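Local coordinates for periplasmic binding protein/LacI transcriptional regulator (Burkholderia multivorans, PDB 4YLE) that probably binds a simple sugar or similar solute in the periplasm and delivers it to an ABC transporter, at residues A[151-156]-A[252-257]; A[168-173]-A[215-220]; A[227-232]-A[236-241]. All blocks are in the same frame, centred on the assembly; numbering follows the deposited sequence.

Contact 1. Residues A[151-156]-A[252-257]; sequences RKVGDY and YVVGYD
The ring of Tyr-256 receives Val-153 CG2 at a slant, with Tyr-256 CD1 4.4 Å from that methyl, a light contact rather than a stack. A second flat group, off the interface on the same helix as Val-153, is the guanidinium of Arg-151, which takes Asp-155 OD1 at its edge, exactly in plane. Arg-151 NE donates to Asp-155 OD1 over 2.8 Å with an N-H...O angle of 162°, on the syn side but somewhat out of the carboxylate plane, in a salt bridge spanning one helical turn.

Val-153 carries the helix side of the contact. Its CG1, placed anti to the backbone N (chi1 177°), presses against Val-254, where it lies 3.5 Å from CB, a close approach for two carbons, and 3.7 Å from CG2. The two side chains pass alongside one another, running opposite ways, instead of meeting end on. Just past the strand end, both Val-153 methyls approach Gly-255 O, CG1 at 3.7 Å and CG2 at 4.0 Å. Helix 146-160 thus packs on strand 252-254, the outermost strand of the four-stranded parallel sheet. Farther on, Asp-257 OD2 hydrogen-bonds the unknown ligand.

Across the interface the chemistry is apolar: no hydrogen bond joins the two segments. Gly-255 O is buried beneath the two methyls of Val-153 and has no polar partner in the model, a probable small energetic cost set against the tight valine packing.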
loop_
_atom_site.group_PDB
_atom_site.type_symbol
_atom_site.label_atom_id
_atom_site.label_comp_id
_atom_site.label_asym_id
_atom_site.label_seq_id
_atom_site.Cartn_x
_atom_site.Cartn_y
_atom_site.Cartn_z
ATOM N N ARG A 151 5.260 -10.993 6.438
ATOM C CA ARG A 151 5.863 -12.136 7.144
ATOM C C ARG A 151 7.061 -11.689 7.958
ATOM O O ARG A 151 7.253 -12.166 9.078
ATOM C CB ARG A 151 6.283 -13.221 6.163
ATOM C CG ARG A 151 6.984 -14.476 6.790
ATOM C CD ARG A 151 6.064 -15.259 7.691
ATOM N NE ARG A 151 6.783 -16.332 8.396
ATOM C CZ ARG A 151 6.915 -17.577 7.947
ATOM N NH1 ARG A 151 6.361 -17.950 6.799
ATOM N NH2 ARG A 151 7.599 -18.462 8.658
ATOM N N LYS A 152 7.882 -10.792 7.403
ATOM C CA LYS A 152 8.995 -10.230 8.179
ATOM C C LYS A 152 8.508 -9.578 9.479
ATOM O O LYS A 152 9.091 -9.785 10.541
ATOM C CB LYS A 152 9.759 -9.185 7.370
ATOM C CG LYS A 152 10.615 -9.743 6.257
ATOM C CD LYS A 152 11.377 -8.622 5.573
ATOM C CE LYS A 152 12.401 -9.187 4.594
ATOM N NZ LYS A 152 13.410 -8.160 4.171
ATOM N N VAL A 153 7.477 -8.733 9.373
ATOM C CA VAL A 153 6.928 -8.013 10.515
ATOM C C VAL A 153 6.326 -9.014 11.495
ATOM O O VAL A 153 6.630 -8.979 12.674
ATOM C CB VAL A 153 5.893 -6.990 10.073
ATOM C CG1 VAL A 153 5.267 -6.276 11.284
ATOM C CG2 VAL A 153 6.577 -5.982 9.098
ATOM N N GLY A 154 5.499 -9.915 10.988
ATOM C CA GLY A 154 4.919 -10.963 11.812
ATOM C C GLY A 154 5.948 -11.821 12.547
ATOM O O GLY A 154 5.745 -12.178 13.734
ATOM N N ASP A 155 7.042 -12.170 11.866
ATOM C CA ASP A 155 8.103 -12.976 12.486
ATOM C C ASP A 155 8.748 -12.275 13.668
ATOM O O ASP A 155 9.066 -12.921 14.666
ATOM C CB ASP A 155 9.205 -13.331 11.465
ATOM C CG ASP A 155 8.796 -14.439 10.506
ATOM O OD1 ASP A 155 7.802 -15.146 10.776
ATOM O OD2 ASP A 155 9.484 -14.599 9.473
ATOM N N TYR A 156 9.006 -10.982 13.547
ATOM C CA TYR A 156 9.590 -10.242 14.654
ATOM C C TYR A 156 8.654 -10.263 15.869
ATOM O O TYR A 156 9.084 -10.533 16.996
ATOM C CB TYR A 156 9.904 -8.812 14.234
ATOM C CG TYR A 156 10.751 -8.077 15.248
ATOM C CD1 TYR A 156 12.104 -8.364 15.401
ATOM C CD2 TYR A 156 10.197 -7.123 16.057
ATOM C CE1 TYR A 156 12.878 -7.688 16.340
ATOM C CE2 TYR A 156 10.959 -6.449 16.997
ATOM C CZ TYR A 156 12.290 -6.726 17.131
ATOM O OH TYR A 156 13.042 -6.054 18.082
ATOM N N TYR A 252 0.943 -5.859 22.015
ATOM C CA TYR A 252 1.846 -5.396 20.983
ATOM C C TYR A 252 1.077 -4.898 19.772
ATOM O O TYR A 252 0.011 -5.429 19.436
ATOM C CB TYR A 252 2.795 -6.510 20.557
ATOM C CG TYR A 252 3.872 -6.832 21.574
ATOM C CD1 TYR A 252 4.882 -5.925 21.830
ATOM C CD2 TYR A 252 3.893 -8.047 22.238
ATOM C CE1 TYR A 252 5.895 -6.205 22.729
ATOM C CE2 TYR A 252 4.897 -8.333 23.158
ATOM C CZ TYR A 252 5.896 -7.405 23.393
ATOM O OH TYR A 252 6.901 -7.673 24.307
ATOM N N VAL A 253 1.640 -3.888 19.119
ATOM C CA VAL A 253 1.133 -3.411 17.832
ATOM C C VAL A 253 2.248 -3.409 16.779
ATOM O O VAL A 253 3.346 -2.904 17.039
ATOM C CB VAL A 253 0.557 -1.982 17.940
ATOM C CG1 VAL A 253 0.116 -1.463 16.596
ATOM C CG2 VAL A 253 -0.573 -1.929 18.929
ATOM N N VAL A 254 1.967 -3.992 15.614
ATOM C CA VAL A 254 2.850 -3.852 14.464
ATOM C C VAL A 254 2.087 -3.235 13.315
ATOM O O VAL A 254 0.883 -3.384 13.215
ATOM C CB VAL A 254 3.482 -5.179 14.038
ATOM C CG1 VAL A 254 4.404 -5.712 15.172
ATOM C CG2 VAL A 254 2.405 -6.192 13.631
ATOM N N GLY A 255 2.826 -2.567 12.425
ATOM C CA GLY A 255 2.249 -1.932 11.261
ATOM C C GLY A 255 3.062 -2.214 10.024
ATOM O O GLY A 255 3.727 -3.249 9.924
ATOM N N TYR A 256 2.970 -1.288 9.084
ATOM C CA TYR A 256 3.572 -1.437 7.763
ATOM C C TYR A 256 3.550 -0.059 7.113
ATOM O O TYR A 256 2.482 0.539 7.036
ATOM C CB TYR A 256 2.755 -2.431 6.939
ATOM C CG TYR A 256 3.440 -3.127 5.788
ATOM C CD1 TYR A 256 3.989 -4.371 5.969
ATOM C CD2 TYR A 256 3.445 -2.576 4.514
ATOM C CE1 TYR A 256 4.561 -5.055 4.928
ATOM C CE2 TYR A 256 4.023 -3.291 3.451
ATOM C CZ TYR A 256 4.581 -4.516 3.707
ATOM O OH TYR A 256 5.131 -5.186 2.645
ATOM N N ASP A 257 4.708 0.403 6.635
ATOM C CA ASP A 257 4.922 1.628 5.800
ATOM C C ASP A 257 6.119 2.439 6.273
ATOM O O ASP A 257 6.725 3.172 5.483
ATOM C CB ASP A 257 3.723 2.606 5.748
ATOM C CG ASP A 257 2.572 2.102 4.864
ATOM O OD1 ASP A 257 2.786 1.147 4.097
ATOM O OD2 ASP A 257 1.454 2.652 4.971
#

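Contact 2. Residues A[168-173]-A[215-220]; sequences GIVEGV and SAMLNE
Selenomethionine Met-217 lays its long side chain over strand residues Gly-168, Ile-169 and Val-170. The chain runs straight beyond CG (chi2 175°, chi3 176°), carrying selenium and the terminal methyl away from the helix backbone and down onto the sheet. Met-217 SE lies 3.9 Å from Gly-168 CA, an approach made possible by the lack of a side chain on that glycine, and 4.1 Å from Val-170 CG2. Val-170 and Met-217 cross at a slant, and the valine branch that touches is the one beside its backbone N. Further along, Met-217 CE comes down on the peptide after Ile-169, 3.3 Å from Ile-169 O and 4.0 Å from Ile-169 C. No hydrogen bond links the segments; the contact is van der Waals throughout and rests, on the helix side, on this one residue.

Met-217 also touches Ser-199 and Gln-201 of the adjoining strand 196-202, so its side chain spans two strands. Ile-169 leaves the strand away from Met-217, and its side chain touches Phe-186 and Gln-187 of helix 177-193 on the other face of the sheet.

The axes of strand 168-171 and helix 215-220 pass 9.7 Å apart and run nearly antiparallel, at 164°. A parallel sheet with helices on both faces and the connecting helix antiparallel to the strands is characteristic of the three-layer alpha/beta lobes of periplasmic sugar-binding proteins.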
loop_
_atom_site.group_PDB
_atom_site.type_symbol
_atom_site.label_atom_id
_atom_site.label_comp_id
_atom_site.label_asym_id
_atom_site.label_seq_id
_atom_site.Cartn_x
_atom_site.Cartn_y
_atom_site.Cartn_z
ATOM N N GLY A 168 -5.113 -10.377 16.832
ATOM C CA GLY A 168 -6.041 -9.913 15.826
ATOM C C GLY A 168 -5.302 -9.255 14.701
ATOM O O GLY A 168 -4.251 -8.663 14.910
ATOM N N ILE A 169 -5.850 -9.392 13.488
ATOM C CA ILE A 169 -5.306 -8.739 12.299
ATOM C C ILE A 169 -6.265 -7.643 11.836
ATOM O O ILE A 169 -7.449 -7.892 11.568
ATOM C CB ILE A 169 -5.064 -9.752 11.174
ATOM C CG1 ILE A 169 -4.062 -10.786 11.654
ATOM C CG2 ILE A 169 -4.564 -9.058 9.891
ATOM C CD1 ILE A 169 -3.785 -11.922 10.662
ATOM N N VAL A 170 -5.736 -6.433 11.765
ATOM C CA VAL A 170 -6.456 -5.286 11.245
ATOM C C VAL A 170 -6.002 -5.092 9.789
ATOM O O VAL A 170 -4.871 -4.711 9.524
ATOM C CB VAL A 170 -6.217 -4.030 12.077
ATOM C CG1 VAL A 170 -7.168 -2.903 11.616
ATOM C CG2 VAL A 170 -6.441 -4.320 13.538
ATOM N N GLU A 171 -6.912 -5.385 8.864
ATOM C CA GLU A 171 -6.621 -5.516 7.451
ATOM C C GLU A 171 -6.918 -4.247 6.663
ATOM O O GLU A 171 -7.729 -3.428 7.079
ATOM C CB GLU A 171 -7.465 -6.684 6.947
ATOM C CG GLU A 171 -7.529 -6.951 5.523
ATOM C CD GLU A 171 -8.253 -8.248 5.339
ATOM O OE1 GLU A 171 -9.500 -8.259 5.217
ATOM O OE2 GLU A 171 -7.550 -9.257 5.401
ATOM N N GLY A 172 -6.229 -4.059 5.545
ATOM C CA GLY A 172 -6.579 -2.963 4.640
ATOM C C GLY A 172 -7.903 -3.210 3.921
ATOM O O GLY A 172 -8.670 -4.127 4.253
ATOM N N VAL A 173 -8.181 -2.385 2.902
ATOM C CA VAL A 173 -9.371 -2.572 2.050
ATOM C C VAL A 173 -9.351 -3.985 1.472
ATOM O O VAL A 173 -8.442 -4.343 0.745
ATOM C CB VAL A 173 -9.416 -1.501 0.918
ATOM C CG1 VAL A 173 -10.454 -1.828 -0.116
ATOM C CG2 VAL A 173 -9.669 -0.112 1.494
ATOM N N SER A 215 -10.421 -1.522 18.852
ATOM C CA SER A 215 -11.196 -1.394 20.084
ATOM C C SER A 215 -12.187 -2.534 20.240
ATOM O O SER A 215 -12.352 -3.074 21.346
ATOM C CB SER A 215 -11.907 -0.051 20.110
ATOM O OG SER A 215 -10.966 0.982 20.419
ATOM N N ALA A 216 -12.834 -2.906 19.142
ATOM C CA ALA A 216 -13.758 -4.021 19.162
ATOM C C ALA A 216 -13.008 -5.304 19.506
ATOM O O ALA A 216 -13.499 -6.106 20.291
ATOM C CB ALA A 216 -14.475 -4.165 17.830
HETATM N N MSE A 217 -11.824 -5.501 18.922
HETATM C CA MSE A 217 -11.086 -6.737 19.148
HETATM C C MSE A 217 -10.618 -6.848 20.611
HETATM O O MSE A 217 -10.696 -7.916 21.201
HETATM C CB MSE A 217 -9.882 -6.820 18.204
HETATM C CG MSE A 217 -10.279 -7.133 16.838
HETATM SE SE MSE A 217 -8.669 -7.047 15.729
HETATM C CE MSE A 217 -9.574 -7.647 14.079
ATOM N N LEU A 218 -10.120 -5.743 21.168
ATOM C CA LEU A 218 -9.726 -5.710 22.566
ATOM C C LEU A 218 -10.916 -5.987 23.474
ATOM O O LEU A 218 -10.800 -6.690 24.492
ATOM C CB LEU A 218 -9.094 -4.353 22.915
ATOM C CG LEU A 218 -7.755 -4.127 22.219
ATOM C CD1 LEU A 218 -7.427 -2.636 22.221
ATOM C CD2 LEU A 218 -6.634 -4.898 22.865
ATOM N N ASN A 219 -12.068 -5.432 23.127
ATOM C CA ASN A 219 -13.271 -5.709 23.917
ATOM C C ASN A 219 -13.688 -7.172 23.792
ATOM O O ASN A 219 -14.104 -7.787 24.779
ATOM C CB ASN A 219 -14.435 -4.801 23.505
ATOM C CG ASN A 219 -14.268 -3.375 23.994
ATOM O OD1 ASN A 219 -13.795 -3.145 25.095
ATOM N ND2 ASN A 219 -14.685 -2.414 23.188
ATOM N N GLU A 220 -13.599 -7.721 22.583
ATOM C CA GLU A 220 -14.041 -9.108 22.343
ATOM C C GLU A 220 -13.118 -10.130 23.007
ATOM O O GLU A 220 -13.569 -11.190 23.468
ATOM C CB GLU A 220 -14.124 -9.396 20.826
ATOM C CG GLU A 220 -14.819 -10.730 20.505
ATOM C CD GLU A 220 -14.982 -10.972 18.998
ATOM O OE1 GLU A 220 -14.667 -10.077 18.190
ATOM O OE2 GLU A 220 -15.443 -12.063 18.626
#

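Contact 3. Residues A[227-232]-A[236-241]; sequences LLCGND and IGAVSA
Cys-229 and Leu-227 both turn the first side-chain bond anti to the carbonyl carbon and beside the backbone N (chi1 -57° and -68°), which sets SG of Cys-229 and CG of Leu-227; chi2 of Leu-227 (154°) then brings its CD1 to the methyl that SG also meets. Cys-229 SG lies 3.8 Å and Leu-227 CD1 4.1 Å from Ala-238 CB. Being alternate strand residues, the two share one face of the sheet, and the small alanine is consistent with the close seating of the helix.

At the helix start the backbone closes the contact: Ile-236 N donates to Asp-232 O over 2.8 Å, the bond of a first helical turn. Ile-236 CG1 is drawn in beside Asp-232 O, 3.3 Å away, so this oxygen is both bonded and shielded by aliphatic carbon. The Asp-232 carboxylate turns elsewhere, to Thr-274 OG1 and the backbone N of Ile-259. Ahead of it, Asn-231 is the N-cap: its OD1 accepts from Met-234 N, while ND2 reaches Trp-205 O and the unknown ligand.

Strand 226-229, helix 232-244 and strand 252-254 form a beta-alpha-beta unit, whose tight strand-to-helix turn brings a helix N-terminus to the ligand site.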
loop_
_atom_site.group_PDB
_atom_site.type_symbol
_atom_site.label_atom_id
_atom_site.label_comp_id
_atom_site.label_asym_id
_atom_site.label_seq_id
_atom_site.Cartn_x
_atom_site.Cartn_y
_atom_site.Cartn_z
ATOM N N LEU A 227 -1.947 -6.844 18.056
ATOM C CA LEU A 227 -2.715 -6.394 16.914
ATOM C C LEU A 227 -1.767 -6.202 15.749
ATOM O O LEU A 227 -0.845 -5.405 15.844
ATOM C CB LEU A 227 -3.408 -5.081 17.226
ATOM C CG LEU A 227 -4.522 -5.209 18.271
ATOM C CD1 LEU A 227 -4.771 -3.898 19.041
ATOM C CD2 LEU A 227 -5.802 -5.714 17.630
ATOM N N LEU A 228 -2.007 -6.940 14.665
ATOM C CA LEU A 228 -1.142 -6.887 13.500
ATOM C C LEU A 228 -1.875 -6.075 12.436
ATOM O O LEU A 228 -2.925 -6.513 11.943
ATOM C CB LEU A 228 -0.824 -8.286 12.979
ATOM C CG LEU A 228 -0.072 -9.261 13.892
ATOM C CD1 LEU A 228 -0.928 -9.754 15.041
ATOM C CD2 LEU A 228 0.441 -10.431 13.064
ATOM N N CYS A 229 -1.336 -4.910 12.084
ATOM C CA CYS A 229 -2.043 -3.941 11.262
ATOM C C CYS A 229 -1.428 -3.820 9.898
ATOM O O CYS A 229 -0.212 -3.701 9.779
ATOM C CB CYS A 229 -2.059 -2.570 11.928
ATOM S SG CYS A 229 -2.803 -2.606 13.558
ATOM N N GLY A 230 -2.294 -3.817 8.890
ATOM C CA GLY A 230 -1.887 -3.777 7.506
ATOM C C GLY A 230 -1.201 -2.488 7.047
ATOM O O GLY A 230 -0.538 -2.466 6.016
ATOM N N ASN A 231 -1.352 -1.403 7.788
ATOM C CA ASN A 231 -0.543 -0.200 7.513
ATOM C C ASN A 231 -0.352 0.598 8.796
ATOM O O ASN A 231 -0.964 0.290 9.815
ATOM C CB ASN A 231 -1.154 0.621 6.357
ATOM C CG ASN A 231 -2.350 1.425 6.755
ATOM O OD1 ASN A 231 -2.947 1.185 7.797
ATOM N ND2 ASN A 231 -2.714 2.404 5.918
ATOM N N ASP A 232 0.556 1.558 8.753
ATOM C CA ASP A 232 0.891 2.339 9.919
ATOM C C ASP A 232 -0.282 3.200 10.387
ATOM O O ASP A 232 -0.452 3.419 11.591
ATOM C CB ASP A 232 2.094 3.221 9.654
ATOM C CG ASP A 232 3.439 2.453 9.727
ATOM O OD1 ASP A 232 3.470 1.260 10.096
ATOM O OD2 ASP A 232 4.470 3.085 9.383
ATOM N N ILE A 236 -1.628 3.301 14.100
ATOM C CA ILE A 236 -1.806 4.490 14.936
ATOM C C ILE A 236 -3.172 4.407 15.592
ATOM O O ILE A 236 -3.309 4.664 16.792
ATOM C CB ILE A 236 -1.660 5.792 14.103
ATOM C CG1 ILE A 236 -0.195 5.958 13.705
ATOM C CG2 ILE A 236 -2.183 7.003 14.860
ATOM C CD1 ILE A 236 0.057 7.063 12.661
ATOM N N GLY A 237 -4.187 4.032 14.823
ATOM C CA GLY A 237 -5.495 3.782 15.400
ATOM C C GLY A 237 -5.459 2.733 16.492
ATOM O O GLY A 237 -6.059 2.942 17.585
ATOM N N ALA A 238 -4.753 1.626 16.236
ATOM C CA ALA A 238 -4.661 0.525 17.223
ATOM C C ALA A 238 -3.912 0.950 18.507
ATOM O O ALA A 238 -4.328 0.607 19.615
ATOM C CB ALA A 238 -3.997 -0.690 16.573
ATOM N N VAL A 239 -2.842 1.724 18.366
ATOM C CA VAL A 239 -2.141 2.299 19.512
ATOM C C VAL A 239 -3.097 3.130 20.398
ATOM O O VAL A 239 -3.127 2.970 21.631
ATOM C CB VAL A 239 -0.928 3.170 19.033
ATOM C CG1 VAL A 239 -0.425 4.113 20.129
ATOM C CG2 VAL A 239 0.171 2.271 18.607
ATOM N N SER A 240 -3.934 3.966 19.786
ATOM C CA SER A 240 -4.956 4.692 20.540
ATOM C C SER A 240 -5.943 3.775 21.250
ATOM O O SER A 240 -6.371 4.059 22.379
ATOM C CB SER A 240 -5.737 5.627 19.618
ATOM O OG SER A 240 -4.890 6.651 19.125
ATOM N N ALA A 241 -6.334 2.693 20.588
ATOM C CA ALA A 241 -7.310 1.786 21.187
ATOM C C ALA A 241 -6.691 1.055 22.380
ATOM O O ALA A 241 -7.348 0.854 23.407
ATOM C CB ALA A 241 -7.835 0.782 20.137
#

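How the contacts relate
The three contacts share the four-stranded parallel sheet of one lobe. Contact 3 lies in the middle, its centre 11 Å from that of contact 1 and 9 Å from that of contact 2. Its strand probably hydrogen-bonds to both neighbours: Tyr-252 O lies 2.8 Å from Leu-227 N on the side of contact 1, and Leu-228 O lies 2.8 Å from Val-170 N on the side of contact 2. Contacts 1 and 2 do not touch, their nearest atoms being about 7 Å apart. Segments 252-257 and 227-232 meet at the unknown ligand, where Asp-257 and Asn-231 bond the same oxygen; contact 2 is more remote, the Val-170 side chain lying about 12 Å from the ligand.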